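Local coordinates for protein putative TetR-family transcriptional regulator (Bordetella parapertussis 12822, PDB 3CCY) that probably acts as a TetR-family transcriptional regulator, a two-chain DNA-binding protein of the helix-turn-helix class, at residues A[91-103]-A[163-176]. Residues are numbered along the deposited sequence; the frame is centred on the assembly and turned at random.
Sequences FLQIVKLFLEIYA and FFGMINWTYTWYKA
Tyr102 is the bump of helix 91-103 that comes closest to 163-176: it fills a hollow between Tyr171 and Tyr174. With CG anti to the backbone N, the ring is carried across to 163-176, between those two residues. On one flank Tyr102 CE1 lies 3.8 Å from Tyr171 CB; on the other, Tyr102 CE2 comes within 3.3 Å of Tyr174 CD2. The two tyrosine rings meet rim to rim, neither over the other's face, with planes at 36°. At the bottom of the hollow Tyr102 OH donates a 2.6 Å hydrogen bond to Tyr174 O, which lies in the plane of the Tyr102 ring; the hydroxyl is tilted 17° from the carbonyl plane. Arg106 NE also bonds this hydroxyl, and Val180 O holds Tyr174 OH.

Toward the other end the fit is apolar. Ile167 places CG1 between its backbone N and carbonyl carbon, and its two branches meet different partners: Ile167 CD1 sits at the edge of the Phe98 ring, 3.5 Å from Phe98 CD2, while Ile167 CG2 faces Val95 CG1. Val95 CG2 abuts Phe163 CZ at 3.4 Å, and Phe91 CZ rests over a face of the Phe163 ring, off-centre, the two rings meeting obliquely. Beside Ile167, Leu99 CD2 approaches Thr170 OG1 at 4.1 Å, a hydroxyl already committed to Ile167 O.

The axes of the segments 91-103 and 163-168 approach to 11.2 Å and cross at -32°, a spacing spanned by Phe91, Val95, Phe98, Phe163 and Ile167 within the C-terminal, TetR-type domain. Helix 122-145 packs on Phe91, Phe98 and Phe164, helix 58-81 on Phe98, and helix 182-195 on Phe163 and Tyr174, while Met166 and Trp169 touch the second subunit.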
ATOM      1  N   PHE A  91      -4.489   6.428 -21.169  1.00 33.97           N
ATOM      2  CA  PHE A  91      -4.654   5.847 -19.849  1.00 33.20           C
ATOM      3  C   PHE A  91      -3.783   4.595 -19.706  1.00 33.19           C
ATOM      4  O   PHE A  91      -3.035   4.473 -18.732  1.00 32.33           O
ATOM      5  CB  PHE A  91      -6.122   5.525 -19.494  1.00 34.02           C
ATOM      6  CG  PHE A  91      -6.294   4.901 -18.116  1.00 35.66           C
ATOM      7  CD1 PHE A  91      -6.013   5.625 -16.953  1.00 38.19           C
ATOM      8  CD2 PHE A  91      -6.732   3.586 -17.977  1.00 33.38           C
ATOM      9  CE1 PHE A  91      -6.155   5.027 -15.685  1.00 37.19           C
ATOM     10  CE2 PHE A  91      -6.868   2.978 -16.738  1.00 36.59           C
ATOM     11  CZ  PHE A  91      -6.575   3.700 -15.567  1.00 36.40           C
ATOM     12  N   LEU A  92      -3.881   3.681 -20.675  1.00 33.04           N
ATOM     13  CA  LEU A  92      -3.085   2.435 -20.647  1.00 33.09           C
ATOM     14  C   LEU A  92      -1.567   2.770 -20.673  1.00 33.70           C
ATOM     15  O   LEU A  92      -0.796   2.140 -19.967  1.00 32.70           O
ATOM     16  CB  LEU A  92      -3.447   1.519 -21.848  1.00 33.44           C
ATOM     17  CG  LEU A  92      -2.548   0.287 -22.018  1.00 33.00           C
ATOM     18  CD1 LEU A  92      -2.585  -0.600 -20.781  1.00 28.62           C
ATOM     19  CD2 LEU A  92      -2.847  -0.525 -23.315  1.00 33.60           C
ATOM     20  N   GLN A  93      -1.171   3.770 -21.467  1.00 32.79           N
ATOM     21  CA  GLN A  93       0.229   4.195 -21.499  1.00 34.28           C
ATOM     22  C   GLN A  93       0.725   4.759 -20.155  1.00 33.77           C
ATOM     23  O   GLN A  93       1.868   4.527 -19.741  1.00 33.37           O
ATOM     24  CB  GLN A  93       0.502   5.152 -22.672  1.00 33.05           C
ATOM     25  CG  GLN A  93       0.570   4.457 -24.034  1.00 34.78           C
ATOM     26  CD  GLN A  93       0.708   5.429 -25.211  1.00 37.41           C
ATOM     27  OE1 GLN A  93       1.085   5.023 -26.325  1.00 42.50           O
ATOM     28  NE2 GLN A  93       0.423   6.707 -24.978  1.00 40.39           N
ATOM     29  N   ILE A  94      -0.130   5.504 -19.460  1.00 33.58           N
ATOM     30  CA  ILE A  94       0.208   5.968 -18.131  1.00 33.48           C
ATOM     31  C   ILE A  94       0.424   4.797 -17.170  1.00 33.23           C
ATOM     32  O   ILE A  94       1.382   4.783 -16.408  1.00 32.82           O
ATOM     33  CB  ILE A  94      -0.911   6.904 -17.534  1.00 34.85           C
ATOM     34  CG1 ILE A  94      -0.930   8.238 -18.262  1.00 33.99           C
ATOM     35  CG2 ILE A  94      -0.763   7.021 -15.975  1.00 33.86           C
ATOM     36  CD1 ILE A  94      -2.213   9.060 -17.952  1.00 37.49           C
ATOM     37  N   VAL A  95      -0.454   3.801 -17.192  1.00 32.09           N
ATOM     38  CA  VAL A  95      -0.271   2.687 -16.256  1.00 32.95           C
ATOM     39  C   VAL A  95       1.041   1.899 -16.589  1.00 31.62           C
ATOM     40  O   VAL A  95       1.762   1.483 -15.702  1.00 29.67           O
ATOM     41  CB  VAL A  95      -1.494   1.729 -16.271  1.00 31.13           C
ATOM     42  CG1 VAL A  95      -1.287   0.530 -15.277  1.00 33.51           C
ATOM     43  CG2 VAL A  95      -2.774   2.527 -15.937  1.00 36.30           C
ATOM     44  N   LYS A  96       1.304   1.702 -17.874  1.00 30.32           N
ATOM     45  CA  LYS A  96       2.512   0.990 -18.337  1.00 30.66           C
ATOM     46  C   LYS A  96       3.740   1.777 -17.889  1.00 30.89           C
ATOM     47  O   LYS A  96       4.729   1.188 -17.474  1.00 30.62           O
ATOM     48  CB  LYS A  96       2.521   0.908 -19.850  1.00 30.04           C
ATOM     49  CG  LYS A  96       1.651  -0.174 -20.436  1.00 29.62           C
ATOM     50  CD  LYS A  96       1.858  -0.301 -21.972  1.00 31.28           C
ATOM     51  CE  LYS A  96       0.964  -1.493 -22.411  1.00 33.89           C
ATOM     52  NZ  LYS A  96       1.145  -1.835 -23.796  1.00 36.92           N
ATOM     53  N   LEU A  97       3.661   3.107 -17.948  1.00 31.52           N
ATOM     54  CA  LEU A  97       4.777   3.953 -17.460  1.00 32.56           C
ATOM     55  C   LEU A  97       5.066   3.725 -15.968  1.00 33.15           C
ATOM     56  O   LEU A  97       6.233   3.549 -15.572  1.00 30.92           O
ATOM     57  CB  LEU A  97       4.505   5.439 -17.724  1.00 32.04           C
ATOM     58  CG  LEU A  97       5.382   6.470 -17.027  1.00 32.75           C
ATOM     59  CD1 LEU A  97       6.771   6.396 -17.659  1.00 29.96           C
ATOM     60  CD2 LEU A  97       4.785   7.888 -17.159  1.00 32.40           C
ATOM     61  N   PHE A  98       4.011   3.741 -15.149  1.00 34.32           N
ATOM     62  CA  PHE A  98       4.214   3.585 -13.698  1.00 36.34           C
ATOM     63  C   PHE A  98       4.853   2.248 -13.378  1.00 35.97           C
ATOM     64  O   PHE A  98       5.778   2.164 -12.548  1.00 36.46           O
ATOM     65  CB  PHE A  98       2.917   3.849 -12.884  1.00 37.85           C
ATOM     66  CG  PHE A  98       2.406   5.280 -12.984  1.00 41.01           C
ATOM     67  CD1 PHE A  98       3.139   6.256 -13.635  1.00 46.46           C
ATOM     68  CD2 PHE A  98       1.217   5.657 -12.403  1.00 46.89           C
ATOM     69  CE1 PHE A  98       2.673   7.564 -13.719  1.00 48.36           C
ATOM     70  CE2 PHE A  98       0.748   6.983 -12.484  1.00 45.06           C
ATOM     71  CZ  PHE A  98       1.474   7.922 -13.128  1.00 44.45           C
ATOM     72  N   LEU A  99       4.412   1.198 -14.059  1.00 36.16           N
ATOM     73  CA  LEU A  99       4.963  -0.126 -13.815  1.00 36.28           C
ATOM     74  C   LEU A  99       6.342  -0.307 -14.406  1.00 36.31           C
ATOM     75  O   LEU A  99       7.146  -1.072 -13.884  1.00 36.47           O
ATOM     76  CB  LEU A  99       3.983  -1.234 -14.253  1.00 37.47           C
ATOM     77  CG  LEU A  99       2.716  -1.286 -13.388  1.00 37.99           C
ATOM     78  CD1 LEU A  99       1.834  -2.409 -13.858  1.00 38.92           C
ATOM     79  CD2 LEU A  99       3.021  -1.467 -11.881  1.00 41.33           C
ATOM     80  N   GLU A 100       6.639   0.418 -15.484  1.00 35.08           N
ATOM     81  CA  GLU A 100       7.977   0.436 -16.031  1.00 35.45           C
ATOM     82  C   GLU A 100       8.977   1.035 -15.005  1.00 35.85           C
ATOM     83  O   GLU A 100      10.080   0.495 -14.787  1.00 35.74           O
ATOM     84  CB  GLU A 100       7.985   1.205 -17.359  1.00 35.85           C
ATOM     85  CG  GLU A 100       9.360   1.403 -17.976  1.00 38.08           C
ATOM     86  CD  GLU A 100       9.492   2.725 -18.722  1.00 42.69           C
ATOM     87  OE1 GLU A 100       8.598   3.100 -19.535  1.00 45.40           O
ATOM     88  OE2 GLU A 100      10.514   3.398 -18.508  1.00 44.09           O
ATOM     89  N   ILE A 101       8.579   2.154 -14.405  1.00 36.00           N
ATOM     90  CA  ILE A 101       9.371   2.834 -13.389  1.00 37.86           C
ATOM     91  C   ILE A 101       9.623   1.946 -12.140  1.00 39.26           C
ATOM     92  O   ILE A 101      10.728   1.943 -11.577  1.00 39.48           O
ATOM     93  CB  ILE A 101       8.803   4.245 -13.140  1.00 37.21           C
ATOM     94  CG1 ILE A 101       9.010   5.069 -14.431  1.00 37.25           C
ATOM     95  CG2 ILE A 101       9.456   4.912 -11.928  1.00 37.50           C
ATOM     96  CD1 ILE A 101       8.441   6.476 -14.406  1.00 40.70           C
ATOM     97  N   TYR A 102       8.643   1.116 -11.780  1.00 40.53           N
ATOM     98  CA  TYR A 102       8.860   0.003 -10.819  1.00 41.36           C
ATOM     99  C   TYR A 102       9.907  -1.062 -11.257  1.00 42.54           C
ATOM    100  O   TYR A 102      10.839  -1.416 -10.508  1.00 42.84           O
ATOM    101  CB  TYR A 102       7.519  -0.661 -10.536  1.00 42.16           C
ATOM    102  CG  TYR A 102       7.603  -1.788  -9.539  1.00 41.65           C
ATOM    103  CD1 TYR A 102       7.633  -1.525  -8.153  1.00 41.07           C
ATOM    104  CD2 TYR A 102       7.635  -3.118  -9.973  1.00 40.98           C
ATOM    105  CE1 TYR A 102       7.707  -2.554  -7.227  1.00 40.53           C
ATOM    106  CE2 TYR A 102       7.699  -4.154  -9.052  1.00 41.67           C
ATOM    107  CZ  TYR A 102       7.740  -3.867  -7.682  1.00 41.47           C
ATOM    108  OH  TYR A 102       7.820  -4.889  -6.793  1.00 38.76           O
ATOM    109  N   ALA A 103       9.756  -1.573 -12.472  1.00 43.03           N
ATOM    110  CA  ALA A 103      10.715  -2.487 -13.061  1.00 43.78           C
ATOM    111  C   ALA A 103      12.151  -1.922 -13.082  1.00 44.21           C
ATOM    112  O   ALA A 103      13.131  -2.665 -12.919  1.00 44.74           O
ATOM    113  CB  ALA A 103      10.270  -2.855 -14.494  1.00 44.05           C
ATOM    114  N   PHE A 163      -7.995   2.880  -7.879  1.00 30.78           N
ATOM    115  CA  PHE A 163      -7.043   2.572  -8.903  1.00 32.95           C
ATOM    116  C   PHE A 163      -5.575   2.632  -8.423  1.00 32.33           C
ATOM    117  O   PHE A 163      -4.838   1.683  -8.669  1.00 32.27           O
ATOM    118  CB  PHE A 163      -7.216   3.454 -10.126  1.00 33.39           C
ATOM    119  CG  PHE A 163      -6.076   3.296 -11.072  1.00 38.04           C
ATOM    120  CD1 PHE A 163      -6.015   2.172 -11.899  1.00 42.40           C
ATOM    121  CD2 PHE A 163      -4.999   4.173 -11.034  1.00 38.90           C
ATOM    122  CE1 PHE A 163      -4.916   1.963 -12.727  1.00 42.61           C
ATOM    123  CE2 PHE A 163      -3.895   3.945 -11.852  1.00 44.01           C
ATOM    124  CZ  PHE A 163      -3.877   2.845 -12.686  1.00 39.49           C
ATOM    125  N   PHE A 164      -5.145   3.768  -7.852  1.00 31.56           N
ATOM    126  CA  PHE A 164      -3.775   3.870  -7.289  1.00 33.02           C
ATOM    127  C   PHE A 164      -3.355   2.741  -6.354  1.00 32.29           C
ATOM    128  O   PHE A 164      -2.229   2.266  -6.400  1.00 33.13           O
ATOM    129  CB  PHE A 164      -3.508   5.231  -6.646  1.00 33.39           C
ATOM    130  CG  PHE A 164      -3.001   6.243  -7.645  1.00 36.99           C
ATOM    131  CD1 PHE A 164      -1.755   6.073  -8.248  1.00 37.31           C
ATOM    132  CD2 PHE A 164      -3.797   7.313  -8.042  1.00 36.76           C
ATOM    133  CE1 PHE A 164      -1.274   6.990  -9.209  1.00 39.97           C
ATOM    134  CE2 PHE A 164      -3.326   8.227  -9.012  1.00 36.67           C
ATOM    135  CZ  PHE A 164      -2.074   8.062  -9.581  1.00 35.46           C
ATOM    136  N   GLY A 165      -4.257   2.350  -5.484  1.00 32.00           N
ATOM    137  CA  GLY A 165      -4.080   1.162  -4.634  1.00 30.61           C
ATOM    138  C   GLY A 165      -3.673  -0.082  -5.394  1.00 31.73           C
ATOM    139  O   GLY A 165      -2.743  -0.767  -4.962  1.00 28.83           O
HETATM  140  N   MSE A 166      -4.379  -0.413  -6.483  1.00 31.84           N
HETATM  141  CA  MSE A 166      -3.985  -1.581  -7.298  1.00 36.57           C
HETATM  142  C   MSE A 166      -2.550  -1.546  -7.720  1.00 33.49           C
HETATM  143  O   MSE A 166      -1.858  -2.564  -7.634  1.00 32.81           O
HETATM  144  CB  MSE A 166      -4.753  -1.662  -8.620  1.00 35.61           C
HETATM  145  CG  MSE A 166      -6.197  -1.843  -8.486  1.00 40.85           C
HETATM  146 SE   MSE A 166      -6.894  -2.165 -10.335  0.80 49.42          SE
HETATM  147  CE  MSE A 166      -8.249  -0.983 -10.308  1.00 44.34           C
ATOM    148  N   ILE A 167      -2.132  -0.403  -8.285  1.00 33.29           N
ATOM    149  CA  ILE A 167      -0.750  -0.293  -8.773  1.00 33.04           C
ATOM    150  C   ILE A 167       0.294   0.027  -7.712  1.00 33.06           C
ATOM    151  O   ILE A 167       1.401  -0.446  -7.821  1.00 34.22           O
ATOM    152  CB  ILE A 167      -0.585   0.707  -9.982  1.00 33.99           C
ATOM    153  CG1 ILE A 167      -1.074   2.126  -9.677  1.00 28.14           C
ATOM    154  CG2 ILE A 167      -1.232   0.162 -11.246  1.00 34.43           C
ATOM    155  CD1 ILE A 167      -0.450   3.095 -10.723  1.00 35.44           C
ATOM    156  N   ASN A 168      -0.031   0.844  -6.709  1.00 32.26           N
ATOM    157  CA  ASN A 168       0.940   1.204  -5.652  1.00 32.38           C
ATOM    158  C   ASN A 168       1.217   0.047  -4.699  1.00 33.64           C
ATOM    159  O   ASN A 168       2.313  -0.018  -4.111  1.00 36.34           O
ATOM    160  CB  ASN A 168       0.503   2.444  -4.837  1.00 32.33           C
ATOM    161  CG  ASN A 168       0.587   3.732  -5.640  1.00 34.88           C
ATOM    162  OD1 ASN A 168       1.044   3.721  -6.770  1.00 39.14           O
ATOM    163  ND2 ASN A 168       0.139   4.848  -5.065  1.00 36.06           N
ATOM    164  N   TRP A 169       0.251  -0.861  -4.512  1.00 31.00           N
ATOM    165  CA  TRP A 169       0.445  -2.033  -3.636  1.00 30.57           C
ATOM    166  C   TRP A 169       1.381  -3.090  -4.209  1.00 29.41           C
ATOM    167  O   TRP A 169       1.811  -3.986  -3.482  1.00 28.34           O
ATOM    168  CB  TRP A 169      -0.914  -2.704  -3.301  1.00 30.73           C
ATOM    169  CG  TRP A 169      -0.908  -3.667  -2.152  1.00 31.21           C
ATOM    170  CD1 TRP A 169      -1.201  -5.017  -2.185  1.00 33.28           C
ATOM    171  CD2 TRP A 169      -0.567  -3.364  -0.820  1.00 32.12           C
ATOM    172  NE1 TRP A 169      -1.079  -5.547  -0.930  1.00 36.70           N
ATOM    173  CE2 TRP A 169      -0.692  -4.549  -0.073  1.00 32.72           C
ATOM    174  CE3 TRP A 169      -0.174  -2.187  -0.173  1.00 33.00           C
ATOM    175  CZ2 TRP A 169      -0.437  -4.600   1.295  1.00 35.88           C
ATOM    176  CZ3 TRP A 169       0.062  -2.241   1.199  1.00 34.12           C
ATOM    177  CH2 TRP A 169      -0.054  -3.435   1.905  1.00 33.60           C
ATOM    178  N   THR A 170       1.704  -2.975  -5.493  1.00 29.15           N
ATOM    179  CA  THR A 170       2.540  -3.963  -6.198  1.00 29.50           C
ATOM    180  C   THR A 170       3.899  -4.209  -5.554  1.00 29.63           C
ATOM    181  O   THR A 170       4.417  -5.311  -5.584  1.00 29.70           O
ATOM    182  CB  THR A 170       2.720  -3.626  -7.709  1.00 29.46           C
ATOM    183  OG1 THR A 170       3.169  -2.277  -7.874  1.00 29.30           O
ATOM    184  CG2 THR A 170       1.340  -3.818  -8.456  1.00 28.73           C
ATOM    185  N   TYR A 171       4.464  -3.184  -4.954  1.00 29.57           N
ATOM    186  CA  TYR A 171       5.769  -3.345  -4.313  1.00 30.99           C
ATOM    187  C   TYR A 171       5.744  -4.450  -3.257  1.00 30.83           C
ATOM    188  O   TYR A 171       6.778  -5.059  -2.965  1.00 31.57           O
ATOM    189  CB  TYR A 171       6.289  -2.012  -3.757  1.00 31.55           C
ATOM    190  CG  TYR A 171       5.748  -1.601  -2.408  1.00 33.93           C
ATOM    191  CD1 TYR A 171       6.436  -1.917  -1.231  1.00 35.80           C
ATOM    192  CD2 TYR A 171       4.582  -0.866  -2.301  1.00 34.15           C
ATOM    193  CE1 TYR A 171       5.939  -1.546   0.005  1.00 35.26           C
ATOM    194  CE2 TYR A 171       4.074  -0.498  -1.047  1.00 33.18           C
ATOM    195  CZ  TYR A 171       4.758  -0.827   0.069  1.00 34.15           C
ATOM    196  OH  TYR A 171       4.235  -0.447   1.276  1.00 35.21           O
ATOM    197  N   THR A 172       4.573  -4.727  -2.690  1.00 30.02           N
ATOM    198  CA  THR A 172       4.510  -5.727  -1.610  1.00 29.93           C
ATOM    199  C   THR A 172       4.512  -7.172  -2.124  1.00 30.72           C
ATOM    200  O   THR A 172       4.718  -8.099  -1.335  1.00 31.32           O
ATOM    201  CB  THR A 172       3.257  -5.566  -0.694  1.00 29.91           C
ATOM    202  OG1 THR A 172       2.046  -5.842  -1.447  1.00 29.26           O
ATOM    203  CG2 THR A 172       3.193  -4.151  -0.123  1.00 29.51           C
ATOM    204  N   TRP A 173       4.226  -7.380  -3.406  1.00 30.48           N
ATOM    205  CA  TRP A 173       3.978  -8.760  -3.888  1.00 30.46           C
ATOM    206  C   TRP A 173       4.567  -9.059  -5.269  1.00 31.36           C
ATOM    207  O   TRP A 173       4.906 -10.219  -5.585  1.00 31.73           O
ATOM    208  CB  TRP A 173       2.466  -9.049  -3.916  1.00 29.87           C
ATOM    209  CG  TRP A 173       1.625  -8.209  -4.912  1.00 26.82           C
ATOM    210  CD1 TRP A 173       0.946  -7.023  -4.656  1.00 27.07           C
ATOM    211  CD2 TRP A 173       1.348  -8.536  -6.278  1.00 28.29           C
ATOM    212  NE1 TRP A 173       0.290  -6.594  -5.801  1.00 28.89           N
ATOM    213  CE2 TRP A 173       0.505  -7.514  -6.800  1.00 27.41           C
ATOM    214  CE3 TRP A 173       1.732  -9.607  -7.126  1.00 29.84           C
ATOM    215  CZ2 TRP A 173       0.064  -7.519  -8.115  1.00 28.47           C
ATOM    216  CZ3 TRP A 173       1.285  -9.603  -8.440  1.00 28.56           C
ATOM    217  CH2 TRP A 173       0.447  -8.566  -8.911  1.00 29.42           C
ATOM    218  N   TYR A 174       4.655  -8.028  -6.100  1.00 31.10           N
ATOM    219  CA  TYR A 174       4.975  -8.222  -7.531  1.00 30.65           C
ATOM    220  C   TYR A 174       6.460  -8.201  -7.825  1.00 30.91           C
ATOM    221  O   TYR A 174       7.182  -7.308  -7.375  1.00 31.75           O
ATOM    222  CB  TYR A 174       4.257  -7.181  -8.387  1.00 30.78           C
ATOM    223  CG  TYR A 174       4.661  -7.218  -9.834  1.00 29.66           C
ATOM    224  CD1 TYR A 174       4.301  -8.289 -10.641  1.00 31.06           C
ATOM    225  CD2 TYR A 174       5.433  -6.172 -10.392  1.00 29.54           C
ATOM    226  CE1 TYR A 174       4.675  -8.351 -11.997  1.00 27.14           C
ATOM    227  CE2 TYR A 174       5.846  -6.221 -11.724  1.00 29.54           C
ATOM    228  CZ  TYR A 174       5.449  -7.312 -12.521  1.00 30.16           C
ATOM    229  OH  TYR A 174       5.842  -7.367 -13.828  1.00 30.37           O
ATOM    230  N   LYS A 175       6.927  -9.201  -8.574  1.00 30.21           N
ATOM    231  CA  LYS A 175       8.332  -9.250  -9.007  1.00 31.17           C
ATOM    232  C   LYS A 175       8.411  -9.025 -10.526  1.00 30.05           C
ATOM    233  O   LYS A 175       7.880  -9.817 -11.312  1.00 29.22           O
ATOM    234  CB  LYS A 175       8.979 -10.565  -8.580  1.00 32.94           C
ATOM    235  CG  LYS A 175       9.310 -10.724  -7.052  1.00 36.55           C
ATOM    236  CD  LYS A 175       8.329 -10.062  -6.046  1.00 40.57           C
ATOM    237  CE  LYS A 175       8.403 -10.710  -4.618  1.00 42.28           C
ATOM    238  NZ  LYS A 175       7.699  -9.932  -3.511  1.00 41.45           N
ATOM    239  N   ALA A 176       9.042  -7.919 -10.923  1.00 29.26           N
ATOM    240  CA  ALA A 176       9.076  -7.498 -12.303  1.00 29.52           C
ATOM    241  C   ALA A 176       9.859  -8.429 -13.269  1.00 30.42           C
ATOM    242  O   ALA A 176       9.737  -8.279 -14.516  1.00 30.82           O
ATOM    243  CB  ALA A 176       9.606  -6.062 -12.408  1.00 30.14           C
TER